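Local atomic coordinates of EmGH1 (Erythrobacter marinus, PDB entry 5Z87), a protein that probably hydrolyses beta-glucosides, releasing glucose from their non-reducing ends, as a family 3 glycoside hydrolase. Residues G77-F82 against V116-F121; A110-V115 against M388-P393; D70-P75 against Y93-E98. One frame throughout, in Å; residues are numbered along the deposited sequence.

Interaction 1. Residues G77-F82 against V116-F121; sequences GFEADF and VSRSRF. With EDO (1,2-ethanediol), chain M.
Glu79 and Arg118 meet in a salt bridge, and one carboxylate oxygen does nearly all the touching. Arg118 NE donates to Glu79 OE1 over 2.9 Å, with 155° at the hydrogen; it comes in nearly along the C-O axis of that oxygen, which itself lies at the edge of the guanidinium, close to its plane. Arg118 NH1 adds a weak second bond to the same Glu79 OE1 at 3.4 Å. The carboxylate and guanidinium planes stand 83° apart, far from the flat, side-by-side pairing of two oxygens with two nitrogens. Glu79 reaches this spot fully extended from the helix, CG anti to the backbone N (chi1 -180°).

Both segments belong to the N-terminal domain of the family 3 glycoside hydrolases, a TIM-barrel relative, and the bridge ties helix 75-81 to the loop after helix 101-116 at the surface. Arg118 has a second acid to serve, since its NH2 forms a salt bridge with Glu114. A leucine in its place would probably leave both Glu79 and Glu114 without their positive mate.

Among the other hydrogen bonds, Ser119 OG accepts from Phe121 N in an ST turn, while the 1,2-ethanediol donates through O1 to Ser117 O at 3.0 Å.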
ATOM      1  N   GLY A  77      30.723 -38.267  -1.844  1.00 29.49           N
ATOM      2  CA  GLY A  77      31.182 -36.982  -1.334  1.00 27.46           C
ATOM      3  C   GLY A  77      30.099 -36.218  -0.591  1.00 29.63           C
ATOM      4  O   GLY A  77      30.369 -35.568   0.423  1.00 32.64           O
ATOM      5  N   PHE A  78      28.856 -36.289  -1.084  1.00 26.98           N
ATOM      6  CA  PHE A  78      27.748 -35.638  -0.390  1.00 28.37           C
ATOM      7  C   PHE A  78      27.538 -36.224   1.003  1.00 31.68           C
ATOM      8  O   PHE A  78      27.348 -35.480   1.976  1.00 29.51           O
ATOM      9  CB  PHE A  78      26.459 -35.746  -1.215  1.00 21.63           C
ATOM     10  CG  PHE A  78      25.348 -34.863  -0.702  1.00 31.06           C
ATOM     11  CD1 PHE A  78      25.296 -33.514  -1.054  1.00 31.03           C
ATOM     12  CD2 PHE A  78      24.376 -35.368   0.162  1.00 24.71           C
ATOM     13  CE1 PHE A  78      24.282 -32.685  -0.567  1.00 27.88           C
ATOM     14  CE2 PHE A  78      23.356 -34.552   0.648  1.00 28.20           C
ATOM     15  CZ  PHE A  78      23.308 -33.207   0.290  1.00 26.05           C
ATOM     16  N   GLU A  79      27.559 -37.556   1.120  1.00 27.89           N
ATOM     17  CA  GLU A  79      27.422 -38.176   2.436  1.00 32.51           C
ATOM     18  C   GLU A  79      28.592 -37.811   3.336  1.00 28.81           C
ATOM     19  O   GLU A  79      28.418 -37.611   4.542  1.00 30.25           O
ATOM     20  CB  GLU A  79      27.300 -39.699   2.315  1.00 31.72           C
ATOM     21  CG  GLU A  79      27.145 -40.422   3.673  1.00 25.62           C
ATOM     22  CD  GLU A  79      26.999 -41.951   3.544  1.00 33.28           C
ATOM     23  OE1 GLU A  79      26.544 -42.443   2.485  1.00 27.24           O
ATOM     24  OE2 GLU A  79      27.346 -42.664   4.509  1.00 38.58           O
ATOM     25  N   ALA A  80      29.795 -37.721   2.775  1.00 28.48           N
ATOM     26  CA  ALA A  80      30.920 -37.257   3.578  1.00 28.64           C
ATOM     27  C   ALA A  80      30.661 -35.844   4.099  1.00 34.69           C
ATOM     28  O   ALA A  80      30.866 -35.555   5.284  1.00 34.79           O
ATOM     29  CB  ALA A  80      32.207 -37.318   2.757  1.00 21.77           C
ATOM     30  N   ASP A  81      30.179 -34.954   3.229  1.00 35.60           N
ATOM     31  CA  ASP A  81      29.934 -33.578   3.648  1.00 31.67           C
ATOM     32  C   ASP A  81      28.757 -33.488   4.611  1.00 28.65           C
ATOM     33  O   ASP A  81      28.782 -32.686   5.548  1.00 30.63           O
ATOM     34  CB  ASP A  81      29.686 -32.695   2.426  1.00 31.55           C
ATOM     35  CG  ASP A  81      30.939 -32.462   1.609  1.00 42.22           C
ATOM     36  OD1 ASP A  81      32.048 -32.525   2.189  1.00 46.00           O
ATOM     37  OD2 ASP A  81      30.813 -32.211   0.390  1.00 41.35           O
ATOM     38  N   PHE A  82      27.718 -34.298   4.399  1.00 27.57           N
ATOM     39  CA  PHE A  82      26.474 -34.213   5.163  1.00 29.63           C
ATOM     40  C   PHE A  82      26.087 -35.611   5.636  1.00 30.16           C
ATOM     41  O   PHE A  82      25.418 -36.374   4.920  1.00 32.98           O
ATOM     42  CB  PHE A  82      25.370 -33.556   4.332  1.00 32.61           C
ATOM     43  CG  PHE A  82      25.803 -32.267   3.658  1.00 25.97           C
ATOM     44  CD1 PHE A  82      25.812 -31.070   4.361  1.00 22.49           C
ATOM     45  CD2 PHE A  82      26.214 -32.262   2.332  1.00 27.03           C
ATOM     46  CE1 PHE A  82      26.211 -29.887   3.754  1.00 27.23           C
ATOM     47  CE2 PHE A  82      26.619 -31.081   1.704  1.00 27.31           C
ATOM     48  CZ  PHE A  82      26.618 -29.889   2.421  1.00 29.66           C
ATOM     49  N   VAL A 116      18.092 -44.992  -2.513  1.00 26.53           N
ATOM     50  CA  VAL A 116      17.387 -46.170  -2.014  1.00 26.80           C
ATOM     51  C   VAL A 116      18.367 -47.151  -1.376  1.00 29.87           C
ATOM     52  O   VAL A 116      18.054 -47.807  -0.373  1.00 30.91           O
ATOM     53  CB  VAL A 116      16.581 -46.802  -3.168  1.00 27.12           C
ATOM     54  CG1 VAL A 116      16.399 -48.309  -2.982  1.00 25.63           C
ATOM     55  CG2 VAL A 116      15.221 -46.098  -3.311  1.00 24.24           C
ATOM     56  N   SER A 117      19.578 -47.244  -1.923  1.00 24.91           N
ATOM     57  CA  SER A 117      20.570 -48.153  -1.365  1.00 22.98           C
ATOM     58  C   SER A 117      21.064 -47.706   0.001  1.00 27.88           C
ATOM     59  O   SER A 117      21.674 -48.506   0.716  1.00 29.92           O
ATOM     60  CB  SER A 117      21.760 -48.273  -2.307  1.00 25.63           C
ATOM     61  OG  SER A 117      22.490 -47.063  -2.247  1.00 30.96           O
ATOM     62  N   ARG A 118      20.838 -46.447   0.368  1.00 27.31           N
ATOM     63  CA  ARG A 118      21.276 -45.952   1.663  1.00 25.73           C
ATOM     64  C   ARG A 118      20.207 -46.091   2.739  1.00 29.53           C
ATOM     65  O   ARG A 118      20.547 -46.291   3.907  1.00 27.94           O
ATOM     66  CB  ARG A 118      21.719 -44.492   1.541  1.00 28.21           C
ATOM     67  CG  ARG A 118      23.160 -44.349   1.065  1.00 24.69           C
ATOM     68  CD  ARG A 118      23.403 -43.029   0.334  1.00 29.16           C
ATOM     69  NE  ARG A 118      24.834 -42.761   0.204  1.00 22.11           N
ATOM     70  CZ  ARG A 118      25.536 -42.980  -0.902  1.00 28.76           C
ATOM     71  NH1 ARG A 118      26.837 -42.715  -0.924  1.00 31.95           N
ATOM     72  NH2 ARG A 118      24.938 -43.458  -1.986  1.00 25.43           N
ATOM     73  N   SER A 119      18.929 -46.008   2.374  1.00 28.02           N
ATOM     74  CA  SER A 119      17.846 -46.159   3.336  1.00 27.19           C
ATOM     75  C   SER A 119      17.646 -47.625   3.722  1.00 31.02           C
ATOM     76  O   SER A 119      17.417 -48.481   2.860  1.00 26.78           O
ATOM     77  CB  SER A 119      16.547 -45.596   2.766  1.00 25.80           C
ATOM     78  OG  SER A 119      15.452 -45.871   3.628  1.00 20.59           O
ATOM     79  N   ARG A 120      17.694 -47.897   5.032  1.00 28.31           N
ATOM     80  CA  ARG A 120      17.398 -49.225   5.568  1.00 28.41           C
ATOM     81  C   ARG A 120      16.090 -49.784   5.023  1.00 27.10           C
ATOM     82  O   ARG A 120      15.932 -51.006   4.924  1.00 33.60           O
ATOM     83  CB  ARG A 120      17.351 -49.151   7.097  1.00 28.39           C
ATOM     84  CG  ARG A 120      17.417 -50.463   7.825  1.00 36.23           C
ATOM     85  CD  ARG A 120      17.897 -50.273   9.270  1.00 32.77           C
ATOM     86  NE  ARG A 120      17.066 -49.325  10.014  1.00 24.36           N
ATOM     87  CZ  ARG A 120      16.361 -49.633  11.099  1.00 40.29           C
ATOM     88  NH1 ARG A 120      16.376 -50.881  11.570  1.00 37.47           N
ATOM     89  NH2 ARG A 120      15.633 -48.698  11.705  1.00 25.30           N
ATOM     90  N   PHE A 121      15.163 -48.908   4.626  1.00 30.47           N
ATOM     91  CA  PHE A 121      13.846 -49.290   4.127  1.00 25.98           C
ATOM     92  C   PHE A 121      13.629 -48.915   2.663  1.00 24.98           C
ATOM     93  O   PHE A 121      12.506 -49.027   2.163  1.00 28.69           O
ATOM     94  CB  PHE A 121      12.763 -48.656   4.999  1.00 23.73           C
ATOM     95  CG  PHE A 121      12.962 -48.902   6.463  1.00 31.71           C
ATOM     96  CD1 PHE A 121      12.470 -50.061   7.060  1.00 26.55           C
ATOM     97  CD2 PHE A 121      13.681 -47.999   7.239  1.00 28.28           C
ATOM     98  CE1 PHE A 121      12.672 -50.303   8.415  1.00 23.95           C
ATOM     99  CE2 PHE A 121      13.881 -48.229   8.593  1.00 27.08           C
ATOM    100  CZ  PHE A 121      13.373 -49.382   9.179  1.00 29.19           C
TER
HETATM  101  C1  EDO M 811      21.767 -51.549   2.498  1.00 42.15           C
HETATM  102  O1  EDO M 811      21.182 -50.345   3.016  1.00 37.31           O
HETATM  103  C2  EDO M 811      23.231 -51.327   2.136  1.00 45.44           C
HETATM  104  O2  EDO M 811      23.989 -52.487   2.504  1.00 43.79           O

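Interaction 2. Residues A110-V115 against M388-P393; sequences AMQQEV and MPFADP
Phe390 lays one face of its ring over the CB of Gln112. The methylene sits 3.4 Å from the ring centroid and only 11° off the normal, a CH-pi contact centred on the ring. Through it, the loop between helices 366-382 and 393-399 packs against helix 101-116 of the N-terminal, TIM-barrel-type domain of this family 3 enzyme, joining parts of the chain more than 270 residues apart.

The ring gets there because Phe390 CG lies beside its own backbone N and anti to the carbonyl carbon (chi1 -56°), which carries the phenyl group across to the helix. Gln112 CG adds a looser touch near the root of the ring, 3.8 Å from Phe390 CG. At the far end of the ring, Phe390 CE2 comes within 3.9 Å of Gln113 N, approached obliquely.

Beyond CG the Gln112 chain bends, and its amide, tilted 38° from the ring plane, turns to polar partners. The amide oxygen accepts from the backbone N of Ala125, in the loop before strand 126-129, and the amide nitrogen is held too, which should restrain the rotation of the carboxamide about chi3. The other grip is a bridging water: Gln112 NE2 donates to it over 2.8 Å, and the water in turn donates to Phe390 O, 2.9 Å away.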
ATOM      1  N   ALA A 110      19.573 -43.284 -11.718  1.00 22.71           N
ATOM      2  CA  ALA A 110      20.868 -43.504 -11.084  1.00 20.24           C
ATOM      3  C   ALA A 110      20.922 -42.877  -9.695  1.00 30.86           C
ATOM      4  O   ALA A 110      21.409 -43.503  -8.749  1.00 34.25           O
ATOM      5  CB  ALA A 110      21.982 -42.947 -11.973  1.00 19.39           C
ATOM      6  N   MET A 111      20.420 -41.642  -9.550  1.00 27.03           N
ATOM      7  CA  MET A 111      20.473 -40.970  -8.253  1.00 24.94           C
ATOM      8  C   MET A 111      19.552 -41.641  -7.248  1.00 20.97           C
ATOM      9  O   MET A 111      19.918 -41.811  -6.081  1.00 21.30           O
ATOM     10  CB  MET A 111      20.100 -39.487  -8.393  1.00 25.44           C
ATOM     11  CG  MET A 111      20.149 -38.683  -7.077  1.00 23.21           C
ATOM     12  SD  MET A 111      18.941 -37.304  -6.997  1.00 32.61           S
ATOM     13  CE  MET A 111      17.451 -38.242  -6.640  1.00 27.09           C
ATOM     14  N   GLN A 112      18.354 -42.029  -7.684  1.00 22.55           N
ATOM     15  CA  GLN A 112      17.425 -42.690  -6.777  1.00 25.63           C
ATOM     16  C   GLN A 112      17.996 -44.006  -6.259  1.00 29.89           C
ATOM     17  O   GLN A 112      17.790 -44.358  -5.092  1.00 24.04           O
ATOM     18  CB  GLN A 112      16.092 -42.918  -7.481  1.00 26.39           C
ATOM     19  CG  GLN A 112      15.287 -41.647  -7.656  1.00 28.83           C
ATOM     20  CD  GLN A 112      14.582 -41.226  -6.385  1.00 26.31           C
ATOM     21  OE1 GLN A 112      15.176 -41.182  -5.306  1.00 24.33           O
ATOM     22  NE2 GLN A 112      13.297 -40.934  -6.502  1.00 19.80           N
ATOM     23  N   GLN A 113      18.728 -44.736  -7.112  1.00 25.38           N
ATOM     24  CA  GLN A 113      19.352 -45.986  -6.689  1.00 25.97           C
ATOM     25  C   GLN A 113      20.373 -45.728  -5.590  1.00 31.76           C
ATOM     26  O   GLN A 113      20.471 -46.500  -4.631  1.00 26.73           O
ATOM     27  CB  GLN A 113      19.998 -46.671  -7.903  1.00 29.53           C
ATOM     28  CG  GLN A 113      20.413 -48.130  -7.736  1.00 36.57           C
ATOM     29  CD  GLN A 113      20.961 -48.745  -9.045  1.00 41.79           C
ATOM     30  OE1 GLN A 113      20.242 -48.852 -10.048  1.00 42.40           O
ATOM     31  NE2 GLN A 113      22.238 -49.135  -9.034  1.00 26.63           N
ATOM     32  N   GLU A 114      21.126 -44.625  -5.700  1.00 29.00           N
ATOM     33  CA  GLU A 114      22.030 -44.218  -4.624  1.00 29.76           C
ATOM     34  C   GLU A 114      21.268 -43.882  -3.351  1.00 31.45           C
ATOM     35  O   GLU A 114      21.744 -44.148  -2.238  1.00 31.10           O
ATOM     36  CB  GLU A 114      22.851 -43.003  -5.051  1.00 20.78           C
ATOM     37  CG  GLU A 114      23.747 -43.242  -6.225  1.00 31.85           C
ATOM     38  CD  GLU A 114      25.012 -43.993  -5.844  1.00 43.11           C
ATOM     39  OE1 GLU A 114      25.234 -44.228  -4.628  1.00 35.19           O
ATOM     40  OE2 GLU A 114      25.782 -44.343  -6.768  1.00 44.48           O
ATOM     41  N   VAL A 115      20.103 -43.254  -3.494  1.00 22.20           N
ATOM     42  CA  VAL A 115      19.307 -42.903  -2.327  1.00 23.71           C
ATOM     43  C   VAL A 115      18.729 -44.160  -1.695  1.00 25.57           C
ATOM     44  O   VAL A 115      18.854 -44.390  -0.487  1.00 24.54           O
ATOM     45  CB  VAL A 115      18.198 -41.912  -2.725  1.00 17.84           C
ATOM     46  CG1 VAL A 115      17.282 -41.624  -1.550  1.00 19.31           C
ATOM     47  CG2 VAL A 115      18.801 -40.635  -3.302  1.00 23.47           C
ATOM     48  N   MET A 388       6.831 -48.066  -7.449  1.00 22.30           N
ATOM     49  CA  MET A 388       6.950 -47.714  -8.856  1.00 25.03           C
ATOM     50  C   MET A 388       8.409 -47.578  -9.265  1.00 26.75           C
ATOM     51  O   MET A 388       9.282 -47.332  -8.423  1.00 31.65           O
ATOM     52  CB  MET A 388       6.214 -46.396  -9.162  1.00 25.24           C
ATOM     53  CG  MET A 388       4.702 -46.490  -9.031  1.00 23.01           C
ATOM     54  SD  MET A 388       3.998 -47.875  -9.983  1.00 37.54           S
ATOM     55  CE  MET A 388       4.096 -47.256 -11.672  1.00 25.34           C
ATOM     56  N   PRO A 389       8.704 -47.737 -10.555  1.00 23.02           N
ATOM     57  CA  PRO A 389      10.001 -47.302 -11.089  1.00 30.36           C
ATOM     58  C   PRO A 389      10.238 -45.808 -10.885  1.00 27.34           C
ATOM     59  O   PRO A 389       9.310 -45.007 -10.756  1.00 22.78           O
ATOM     60  CB  PRO A 389       9.901 -47.645 -12.582  1.00 27.00           C
ATOM     61  CG  PRO A 389       8.894 -48.728 -12.651  1.00 22.71           C
ATOM     62  CD  PRO A 389       7.903 -48.456 -11.562  1.00 28.47           C
ATOM     63  N   PHE A 390      11.516 -45.430 -10.873  1.00 25.85           N
ATOM     64  CA  PHE A 390      11.861 -44.045 -10.578  1.00 29.83           C
ATOM     65  C   PHE A 390      11.466 -43.099 -11.710  1.00 30.23           C
ATOM     66  O   PHE A 390      11.114 -41.943 -11.451  1.00 30.91           O
ATOM     67  CB  PHE A 390      13.354 -43.929 -10.295  1.00 28.75           C
ATOM     68  CG  PHE A 390      13.829 -44.821  -9.193  1.00 32.71           C
ATOM     69  CD1 PHE A 390      13.114 -44.925  -8.007  1.00 35.89           C
ATOM     70  CD2 PHE A 390      14.994 -45.564  -9.339  1.00 27.04           C
ATOM     71  CE1 PHE A 390      13.557 -45.747  -6.980  1.00 32.57           C
ATOM     72  CE2 PHE A 390      15.446 -46.385  -8.322  1.00 26.35           C
ATOM     73  CZ  PHE A 390      14.726 -46.480  -7.138  1.00 28.94           C
ATOM     74  N   ALA A 391      11.510 -43.567 -12.952  1.00 28.52           N
ATOM     75  CA  ALA A 391      11.315 -42.749 -14.149  1.00 23.92           C
ATOM     76  C   ALA A 391      11.100 -43.697 -15.327  1.00 28.40           C
ATOM     77  O   ALA A 391      11.032 -44.919 -15.150  1.00 31.37           O
ATOM     78  CB  ALA A 391      12.503 -41.816 -14.372  1.00 27.68           C
ATOM     79  N   ASP A 392      11.011 -43.135 -16.534  1.00 23.42           N
ATOM     80  CA  ASP A 392      10.680 -43.895 -17.742  1.00 29.14           C
ATOM     81  C   ASP A 392      11.294 -43.180 -18.929  1.00 32.77           C
ATOM     82  O   ASP A 392      10.633 -42.377 -19.602  1.00 30.72           O
ATOM     83  CB  ASP A 392       9.171 -44.043 -17.933  1.00 29.46           C
ATOM     84  CG  ASP A 392       8.810 -45.010 -19.069  1.00 36.83           C
ATOM     85  OD1 ASP A 392       9.666 -45.284 -19.936  1.00 29.99           O
ATOM     86  OD2 ASP A 392       7.659 -45.495 -19.094  1.00 33.16           O
ATOM     87  N   PRO A 393      12.558 -43.469 -19.237  1.00 32.57           N
ATOM     88  CA  PRO A 393      13.264 -42.664 -20.248  1.00 27.98           C
ATOM     89  C   PRO A 393      12.592 -42.640 -21.608  1.00 31.51           C
ATOM     90  O   PRO A 393      12.595 -41.594 -22.269  1.00 36.40           O
ATOM     91  CB  PRO A 393      14.652 -43.322 -20.297  1.00 30.19           C
ATOM     92  CG  PRO A 393      14.815 -43.924 -18.924  1.00 25.28           C
ATOM     93  CD  PRO A 393      13.452 -44.401 -18.530  1.00 22.97           C
TER
HETATM   94  O   HOH W   1      11.998 -40.590  -9.013  1.00 21.39           O

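Interaction 3. Residues D70-P75 against Y93-E98; sequences DVMSDP and YSASLE
Met72 leaves helix 68-73 with its CB directed at the loop that holds Ala95 and Leu97. That loop follows strand 91-93 of the parallel sheet in the N-terminal, TIM-barrel-type domain, and leads into helix 101-116. CG stands beside the backbone N, anti to the carbonyl carbon (chi1 -65°), and the next torsion is extended at 174°, so CB and CG serve as a straight stem that brings the sulfur to the loop.

At SD the contact begins in earnest. Met72 SD rests 3.8 Å from Ala95 CB, and Leu97 CD1 approaches the same sulfur to 4.0 Å. Met72 and Leu97 thus reach toward each other tip to tip, while the Ala95 methyl makes a separate contact with the sulfur. The chain then bends at chi3, 75°, swinging the methyl toward the loop backbone. Ala107 and Met111 of helix 101-116 also touch the Met72 side chain, so it packs against that helix as well as the loop.

The loop is also held by Glu129, whose carboxylate accepts from Ala95 N and Ser96 OG. Just upstream lies Tyr93, one of the residues lining the pocket where dithiothreitol is bound. At the very end of Met72, CE settles 3.5 Å from Ala95 O and 4.2 Å from Leu97 CD1.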
ATOM      1  N   ASP A  70      24.584 -31.589  -6.340  1.00 32.22           N
ATOM      2  CA  ASP A  70      25.720 -32.137  -5.596  1.00 29.85           C
ATOM      3  C   ASP A  70      25.477 -33.561  -5.124  1.00 34.65           C
ATOM      4  O   ASP A  70      26.435 -34.315  -4.937  1.00 36.42           O
ATOM      5  CB  ASP A  70      26.048 -31.257  -4.395  1.00 31.10           C
ATOM      6  CG  ASP A  70      26.771 -29.991  -4.796  1.00 42.40           C
ATOM      7  OD1 ASP A  70      26.928 -29.749  -6.018  1.00 40.85           O
ATOM      8  OD2 ASP A  70      27.187 -29.246  -3.887  1.00 49.15           O
ATOM      9  N   VAL A  71      24.219 -33.929  -4.891  1.00 26.20           N
ATOM     10  CA  VAL A  71      23.887 -35.314  -4.610  1.00 30.64           C
ATOM     11  C   VAL A  71      24.111 -36.171  -5.854  1.00 36.79           C
ATOM     12  O   VAL A  71      24.693 -37.257  -5.781  1.00 33.73           O
ATOM     13  CB  VAL A  71      22.437 -35.403  -4.098  1.00 30.34           C
ATOM     14  CG1 VAL A  71      22.068 -36.836  -3.748  1.00 29.34           C
ATOM     15  CG2 VAL A  71      22.250 -34.484  -2.899  1.00 24.13           C
ATOM     16  N   MET A  72      23.690 -35.680  -7.018  1.00 34.64           N
ATOM     17  CA  MET A  72      23.781 -36.479  -8.235  1.00 31.80           C
ATOM     18  C   MET A  72      25.223 -36.647  -8.695  1.00 36.82           C
ATOM     19  O   MET A  72      25.610 -37.731  -9.150  1.00 33.53           O
ATOM     20  CB  MET A  72      22.952 -35.837  -9.340  1.00 30.60           C
ATOM     21  CG  MET A  72      21.481 -35.820  -9.053  1.00 32.48           C
ATOM     22  SD  MET A  72      20.591 -34.891 -10.306  1.00 31.54           S
ATOM     23  CE  MET A  72      20.572 -36.003 -11.704  1.00 28.12           C
ATOM     24  N   SER A  73      26.031 -35.589  -8.595  1.00 33.24           N
ATOM     25  CA  SER A  73      27.385 -35.632  -9.138  1.00 30.15           C
ATOM     26  C   SER A  73      28.339 -36.459  -8.286  1.00 37.49           C
ATOM     27  O   SER A  73      29.343 -36.955  -8.805  1.00 33.44           O
ATOM     28  CB  SER A  73      27.944 -34.213  -9.291  1.00 35.02           C
ATOM     29  OG  SER A  73      28.264 -33.645  -8.027  1.00 35.97           O
ATOM     30  N   ASP A  74      28.070 -36.603  -6.986  1.00 37.37           N
ATOM     31  CA  ASP A  74      29.033 -37.247  -6.098  1.00 31.97           C
ATOM     32  C   ASP A  74      28.341 -37.702  -4.822  1.00 25.85           C
ATOM     33  O   ASP A  74      28.496 -37.066  -3.771  1.00 30.04           O
ATOM     34  CB  ASP A  74      30.180 -36.284  -5.777  1.00 30.97           C
ATOM     35  CG  ASP A  74      31.342 -36.955  -5.053  1.00 31.90           C
ATOM     36  OD1 ASP A  74      31.292 -38.176  -4.803  1.00 38.78           O
ATOM     37  OD2 ASP A  74      32.313 -36.246  -4.734  1.00 42.61           O
ATOM     38  N   PRO A  75      27.560 -38.782  -4.871  1.00 28.16           N
ATOM     39  CA  PRO A  75      26.783 -39.159  -3.676  1.00 27.75           C
ATOM     40  C   PRO A  75      27.648 -39.536  -2.483  1.00 28.69           C
ATOM     41  O   PRO A  75      27.288 -39.198  -1.349  1.00 27.44           O
ATOM     42  CB  PRO A  75      25.915 -40.328  -4.170  1.00 29.97           C
ATOM     43  CG  PRO A  75      26.452 -40.700  -5.527  1.00 30.26           C
ATOM     44  CD  PRO A  75      27.108 -39.491  -6.077  1.00 32.26           C
ATOM     45  N   TYR A  93      15.939 -30.902  -5.138  1.00 20.82           N
ATOM     46  CA  TYR A  93      15.313 -29.875  -5.952  1.00 26.58           C
ATOM     47  C   TYR A  93      16.093 -29.723  -7.243  1.00 19.54           C
ATOM     48  O   TYR A  93      17.324 -29.610  -7.215  1.00 23.53           O
ATOM     49  CB  TYR A  93      15.266 -28.544  -5.198  1.00 21.10           C
ATOM     50  CG  TYR A  93      14.762 -27.384  -6.016  1.00 20.27           C
ATOM     51  CD1 TYR A  93      13.606 -27.490  -6.771  1.00 21.98           C
ATOM     52  CD2 TYR A  93      15.430 -26.170  -6.009  1.00 29.17           C
ATOM     53  CE1 TYR A  93      13.132 -26.410  -7.502  1.00 29.60           C
ATOM     54  CE2 TYR A  93      14.963 -25.084  -6.733  1.00 21.42           C
ATOM     55  CZ  TYR A  93      13.824 -25.207  -7.474  1.00 24.25           C
ATOM     56  OH  TYR A  93      13.380 -24.127  -8.195  1.00 26.64           O
ATOM     57  N   SER A  94      15.378 -29.747  -8.368  1.00 17.40           N
ATOM     58  CA  SER A  94      15.950 -29.387  -9.662  1.00 26.49           C
ATOM     59  C   SER A  94      16.991 -30.407 -10.144  1.00 25.51           C
ATOM     60  O   SER A  94      18.179 -30.090 -10.287  1.00 21.89           O
ATOM     61  CB  SER A  94      16.550 -27.975  -9.580  1.00 19.07           C
ATOM     62  OG  SER A  94      16.651 -27.394 -10.859  1.00 27.69           O
ATOM     63  N   ALA A  95      16.541 -31.634 -10.407  1.00 26.99           N
ATOM     64  CA  ALA A  95      17.402 -32.714 -10.867  1.00 28.66           C
ATOM     65  C   ALA A  95      17.520 -32.765 -12.381  1.00 31.30           C
ATOM     66  O   ALA A  95      18.369 -33.499 -12.896  1.00 26.40           O
ATOM     67  CB  ALA A  95      16.882 -34.064 -10.356  1.00 20.95           C
ATOM     68  N   SER A  96      16.693 -32.007 -13.096  1.00 27.49           N
ATOM     69  CA  SER A  96      16.737 -32.019 -14.553  1.00 28.98           C
ATOM     70  C   SER A  96      18.071 -31.495 -15.077  1.00 29.32           C
ATOM     71  O   SER A  96      18.610 -32.028 -16.054  1.00 32.57           O
ATOM     72  CB  SER A  96      15.584 -31.185 -15.090  1.00 34.64           C
ATOM     73  OG  SER A  96      15.350 -30.095 -14.204  1.00 34.54           O
ATOM     74  N   LEU A  97      18.614 -30.456 -14.440  1.00 30.27           N
ATOM     75  CA  LEU A  97      19.910 -29.842 -14.801  1.00 34.81           C
ATOM     76  C   LEU A  97      19.841 -29.418 -16.269  1.00 35.73           C
ATOM     77  O   LEU A  97      18.842 -28.814 -16.687  1.00 43.02           O
ATOM     78  CB  LEU A  97      21.048 -30.798 -14.455  1.00 40.03           C
ATOM     79  CG  LEU A  97      21.126 -31.363 -13.037  1.00 39.34           C
ATOM     80  CD1 LEU A  97      22.246 -32.394 -12.940  1.00 37.65           C
ATOM     81  CD2 LEU A  97      21.332 -30.253 -12.028  1.00 34.35           C
ATOM     82  N   GLU A  98      20.850 -29.714 -17.085  1.00 37.71           N
ATOM     83  CA  GLU A  98      20.835 -29.355 -18.493  1.00 39.98           C
ATOM     84  C   GLU A  98      20.465 -30.531 -19.388  1.00 38.01           C
ATOM     85  O   GLU A  98      20.751 -30.504 -20.587  1.00 47.31           O
ATOM     86  CB  GLU A  98      22.190 -28.766 -18.905  1.00 49.27           C
ATOM     87  CG  GLU A  98      22.582 -27.502 -18.137  1.00 51.23           C
ATOM     88  CD  GLU A  98      22.120 -26.219 -18.837  1.00 78.95           C
ATOM     89  OE1 GLU A  98      21.832 -25.220 -18.133  1.00 77.31           O
ATOM     90  OE2 GLU A  98      22.034 -26.210 -20.089  1.00 84.84           O
TER

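In the fold
The centres of the three contacts lie 13 to 15 Å apart on the same side of the chain's centre. Helix 101-116 relates them: interaction 2 sits on it, interaction 1 uses the loop just beyond its C-terminal end, and interaction 3 uses the loop leading into it. Along the chain, interaction 1 interleaves with both others, while interaction 3 closes before interaction 2 opens; helices 68-73 and 75-81 are consecutive, and residues 388-393 come from far downstream. They also touch directly: Met111 SD lies 3.6 Å from Met72 CG, and Val116 CG2 is 3.9 Å from Phe390 CZ. Together they pack early helices and a later loop around one helix of the N-terminal domain.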